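Local structure of SnoaL-like domain-containing protein (Kribbella flavida, 5EVH) at residues 42-46 with 47-51; 29-32 with 33-37. The protein is of unknown function but carries a SnoaL-like domain of the NTF2 clan, a fold whose relatives include polyketide cyclases and small-ligand-binding proteins. All blocks are in the same frame, centred on the assembly; numbering follows the deposited sequence.

The two contacts follow one another along the chain, their centres about 8 Å apart, and meet in one sheet. Contact 2 (29-32 with 33-37) leads the chain round a beta turn into strand 35-39; contact 1 (42-46 with 47-51) takes it from the neighbouring strand 42-45 into helix 47-58. Contact 1 lies at the surface and is mixed: a backbone bond and a water bridge beside the Ile44-Ala49 contact, with the Arg43-Asp45 salt bridge on the strand. Contact 2 is partly buried, one turn bond beside a valine-isoleucine pair. Between them, Gly46 N lies 2.8 Å from Ile35 O and Ile44 N 2.8 Å from Cys37 O, probable hydrogen bonds.

Contact 1: residues 42-46 with 47-51; sequences GRIDG and ADAFR
This is a local strand-to-helix turn at the surface, where Ile44 of strand 42-45 and Gly46 just after it meet Ala49 and Phe50 in the first turn of helix 47-58. Gly46 occupies the N-cap position, and its O receives Phe50 N at 2.8 Å; the donor lies nearly in line with the carbonyl (C=O...N angle 162°). Ile44 comes alongside the turn with one branch: CG2, set anti to the backbone N (CG1 at chi1 -61°), reaches Ala49 CB at 3.6 Å and lies equally near Phe50 N. Asp45 O touches Ala49 CB at 3.6 Å and is linked to Ala49 N through a water, which donates to Asp45 O at 2.7 Å and accepts from Ala49 N at 2.9 Å. On the strand itself, Arg43 grips Asp45 side-on: NE meets Asp45 OD2 at 2.8 Å and NH2 meets Asp45 OD1 at 2.9 Å, two nearly in-plane bonds that hold guanidinium and carboxylate close to coplanar. Phe50 reaches Cys37 and Met28, while Arg51 forms salt bridges to Glu55 and Asp25. The arrangement is a strand-to-helix junction entered from an edge strand of the mixed sheet, with the N-cap glycine's O taking the first helical bond and a water meeting the N-H of Ala49.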
loop_
_atom_site.group_PDB
_atom_site.type_symbol
_atom_site.label_atom_id
_atom_site.label_comp_id
_atom_site.label_asym_id
_atom_site.label_seq_id
_atom_site.Cartn_x
_atom_site.Cartn_y
_atom_site.Cartn_z
ATOM N N GLY A 42 10.100 0.258 9.949
ATOM C CA GLY A 42 10.480 1.504 10.591
ATOM C C GLY A 42 11.116 2.502 9.625
ATOM O O GLY A 42 11.119 2.302 8.409
ATOM N N ARG A 43 11.697 3.578 10.199
ATOM C CA ARG A 43 12.212 4.720 9.451
ATOM C C ARG A 43 13.664 4.493 9.045
ATOM O O ARG A 43 14.455 3.940 9.808
ATOM C CB ARG A 43 12.102 5.981 10.311
ATOM C CG ARG A 43 12.655 7.249 9.636
ATOM C CD ARG A 43 12.551 8.446 10.587
ATOM N NE ARG A 43 13.289 9.549 10.019
ATOM C CZ ARG A 43 12.768 10.734 9.767
ATOM N NH1 ARG A 43 11.495 10.964 10.103
ATOM N NH2 ARG A 43 13.524 11.679 9.207
ATOM N N ILE A 44 14.016 4.926 7.842
ATOM C CA ILE A 44 15.378 4.821 7.299
ATOM C C ILE A 44 15.797 6.220 6.858
ATOM O O ILE A 44 15.009 6.922 6.224
ATOM C CB ILE A 44 15.399 3.852 6.095
ATOM C CG1 ILE A 44 14.975 2.445 6.506
ATOM C CG2 ILE A 44 16.745 3.820 5.358
ATOM C CD1 ILE A 44 14.539 1.611 5.332
ATOM N N ASP A 45 17.018 6.642 7.180
ATOM C CA ASP A 45 17.467 7.980 6.788
ATOM C C ASP A 45 18.742 7.951 5.964
ATOM O O ASP A 45 19.768 7.430 6.414
ATOM C CB ASP A 45 17.724 8.852 8.036
ATOM C CG ASP A 45 16.429 9.386 8.657
ATOM O OD1 ASP A 45 15.839 10.347 8.101
ATOM O OD2 ASP A 45 16.006 8.853 9.702
ATOM N N GLY A 46 18.713 8.592 4.805
ATOM C CA GLY A 46 19.937 8.792 4.056
ATOM C C GLY A 46 20.100 7.743 2.975
ATOM O O GLY A 46 19.657 6.593 3.106
ATOM N N ALA A 47 20.721 8.151 1.874
ATOM C CA ALA A 47 20.853 7.266 0.725
ATOM C C ALA A 47 21.627 5.992 1.056
ATOM O O ALA A 47 21.319 4.927 0.496
ATOM C CB ALA A 47 21.519 8.016 -0.430
ATOM N N ASP A 48 22.657 6.065 1.926
ATOM C CA ASP A 48 23.400 4.845 2.270
ATOM C C ASP A 48 22.519 3.798 2.962
ATOM O O ASP A 48 22.544 2.602 2.610
ATOM C CB ASP A 48 24.591 5.176 3.173
ATOM C CG ASP A 48 25.730 5.838 2.411
ATOM O OD1 ASP A 48 25.746 5.731 1.168
ATOM O OD2 ASP A 48 26.611 6.455 3.057
ATOM N N ALA A 49 21.824 4.203 4.032
ATOM C CA ALA A 49 20.898 3.281 4.685
ATOM C C ALA A 49 19.791 2.860 3.713
ATOM O O ALA A 49 19.328 1.707 3.733
ATOM C CB ALA A 49 20.299 3.932 5.934
ATOM N N PHE A 50 19.341 3.777 2.860
ATOM C CA PHE A 50 18.273 3.378 1.945
ATOM C C PHE A 50 18.770 2.260 1.019
ATOM O O PHE A 50 18.079 1.260 0.789
ATOM C CB PHE A 50 17.788 4.591 1.129
ATOM C CG PHE A 50 16.644 4.272 0.232
ATOM C CD1 PHE A 50 15.380 4.024 0.770
ATOM C CD2 PHE A 50 16.825 4.185 -1.160
ATOM C CE1 PHE A 50 14.296 3.689 -0.062
ATOM C CE2 PHE A 50 15.780 3.841 -1.980
ATOM C CZ PHE A 50 14.493 3.601 -1.471
ATOM N N ARG A 51 19.962 2.441 0.457
ATOM C CA ARG A 51 20.531 1.430 -0.424
ATOM C C ARG A 51 20.668 0.089 0.284
ATOM O O ARG A 51 20.319 -0.961 -0.274
ATOM C CB ARG A 51 21.870 1.925 -0.942
ATOM C CG ARG A 51 22.587 0.891 -1.746
ATOM C CD ARG A 51 23.507 1.503 -2.773
ATOM N NE ARG A 51 23.769 0.429 -3.730
ATOM C CZ ARG A 51 24.291 0.597 -4.925
ATOM N NH1 ARG A 51 24.589 1.826 -5.306
ATOM N NH2 ARG A 51 24.494 -0.465 -5.721
HETATM O O HOH W 1 22.172 6.784 5.410
#

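Contact 2: residues 29-32 with 33-37; sequences RHVA and GGIVC
Val31 and Ile35 meet beside a tight turn, their side chains slanting past one another rather than lying side by side. The touch is made by one methyl of the valine: Val31 CG1, anti to its own backbone N (chi1 172°), lies 3.6 Å from Ile35 CG2 and 3.8 Å from Ile35 CD1, so it meets both the branch and the end of the isoleucine. Ile35 has CG1 anti to the backbone N (chi1 -178°), which leaves CG2 between the backbone N and the carbonyl carbon. There this methyl also packs against the turn, at 3.5 Å from Ala32 O, and Ile35 CB stands equally near that oxygen. The same carbonyl closes the turn. Ile35 N donates to Ala32 O at 3.0 Å, with the donor well above the carbonyl plane (62° out of it), and this bond closes a type I turn from Ala32 to Ile35; the Val31-Ile35 contact lies beside it. Gly33 and Gly34 form the exposed corner of the turn. Here the chain changes direction between strand 31-32 and strand 35-39, which belong to different sheets or faces and are not paired with each other as the arms of a hairpin would be.

Neighbours bond to the backbone before and at the corner. The backbones of His30 and Ala32 pair with Ile103, and Val31 O accepts a bond from Arg102 NH1; at the corner Gly33 bonds Ala47 through the backbone. Phe50 of helix 47-58 covers Val31 and Ile35, Tyr15 of helix 7-20 also reaches Val31, and Ile103 of strand 102-109 packs on Ile35, so that the turn links the sheet to two helices.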
loop_
_atom_site.group_PDB
_atom_site.type_symbol
_atom_site.label_atom_id
_atom_site.label_comp_id
_atom_site.label_asym_id
_atom_site.label_seq_id
_atom_site.Cartn_x
_atom_site.Cartn_y
_atom_site.Cartn_z
ATOM N N ARG A 29 20.545 7.013 -8.814
ATOM C CA ARG A 29 20.544 8.342 -9.415
ATOM C C ARG A 29 19.306 9.113 -9.051
ATOM O O ARG A 29 19.301 10.344 -9.164
ATOM C CB ARG A 29 20.556 8.297 -10.964
ATOM C CG ARG A 29 21.746 7.736 -11.648
ATOM C CD ARG A 29 21.498 7.865 -13.198
ATOM N NE ARG A 29 22.594 7.240 -13.913
ATOM C CZ ARG A 29 22.548 6.909 -15.190
ATOM N NH1 ARG A 29 21.428 7.145 -15.936
ATOM N NH2 ARG A 29 23.605 6.331 -15.721
ATOM N N HIS A 30 18.192 8.408 -8.799
ATOM C CA HIS A 30 16.938 9.083 -8.577
ATOM C C HIS A 30 16.635 9.276 -7.108
ATOM O O HIS A 30 15.525 9.694 -6.787
ATOM C CB HIS A 30 15.815 8.269 -9.216
ATOM C CG HIS A 30 15.956 8.133 -10.689
ATOM N ND1 HIS A 30 15.588 9.147 -11.561
ATOM C CD2 HIS A 30 16.410 7.107 -11.456
ATOM C CE1 HIS A 30 15.786 8.736 -12.811
ATOM N NE2 HIS A 30 16.286 7.505 -12.780
ATOM N N VAL A 31 17.590 8.998 -6.222
ATOM C CA VAL A 31 17.388 9.043 -4.770
ATOM C C VAL A 31 18.151 10.234 -4.191
ATOM O O VAL A 31 19.364 10.374 -4.423
ATOM C CB VAL A 31 17.877 7.742 -4.122
ATOM C CG1 VAL A 31 17.861 7.867 -2.551
ATOM C CG2 VAL A 31 17.003 6.561 -4.609
ATOM N N ALA A 32 17.481 11.056 -3.389
ATOM C CA ALA A 32 18.195 12.161 -2.740
ATOM C C ALA A 32 19.156 11.660 -1.654
ATOM O O ALA A 32 18.880 10.697 -0.945
ATOM C CB ALA A 32 17.215 13.141 -2.114
ATOM N N GLY A 33 20.291 12.341 -1.493
ATOM C CA GLY A 33 21.216 11.958 -0.411
ATOM C C GLY A 33 20.571 11.920 0.957
ATOM O O GLY A 33 20.940 11.096 1.815
ATOM N N GLY A 34 19.625 12.824 1.215
ATOM C CA GLY A 34 18.976 12.862 2.515
ATOM C C GLY A 34 17.595 12.191 2.499
ATOM O O GLY A 34 16.737 12.583 3.295
ATOM N N ILE A 35 17.344 11.197 1.620
ATOM C CA ILE A 35 16.012 10.581 1.544
ATOM C C ILE A 35 15.568 10.130 2.938
ATOM O O ILE A 35 16.372 9.675 3.763
ATOM C CB ILE A 35 16.008 9.391 0.558
ATOM C CG1 ILE A 35 14.584 8.755 0.425
ATOM C CG2 ILE A 35 17.107 8.388 0.982
ATOM C CD1 ILE A 35 14.463 7.843 -0.797
ATOM N N VAL A 36 14.277 10.310 3.219
ATOM C CA VAL A 36 13.617 9.739 4.390
ATOM C C VAL A 36 12.680 8.666 3.873
ATOM O O VAL A 36 11.797 8.958 3.047
ATOM C CB VAL A 36 12.827 10.806 5.157
ATOM C CG1 VAL A 36 12.051 10.129 6.295
ATOM C CG2 VAL A 36 13.793 11.954 5.638
ATOM N N CYS A 37 12.868 7.423 4.333
ATOM C CA CYS A 37 12.051 6.297 3.881
ATOM C C CYS A 37 11.280 5.768 5.089
ATOM O O CYS A 37 11.868 5.508 6.140
ATOM C CB CYS A 37 12.909 5.188 3.238
ATOM S SG CYS A 37 11.919 3.726 2.810
#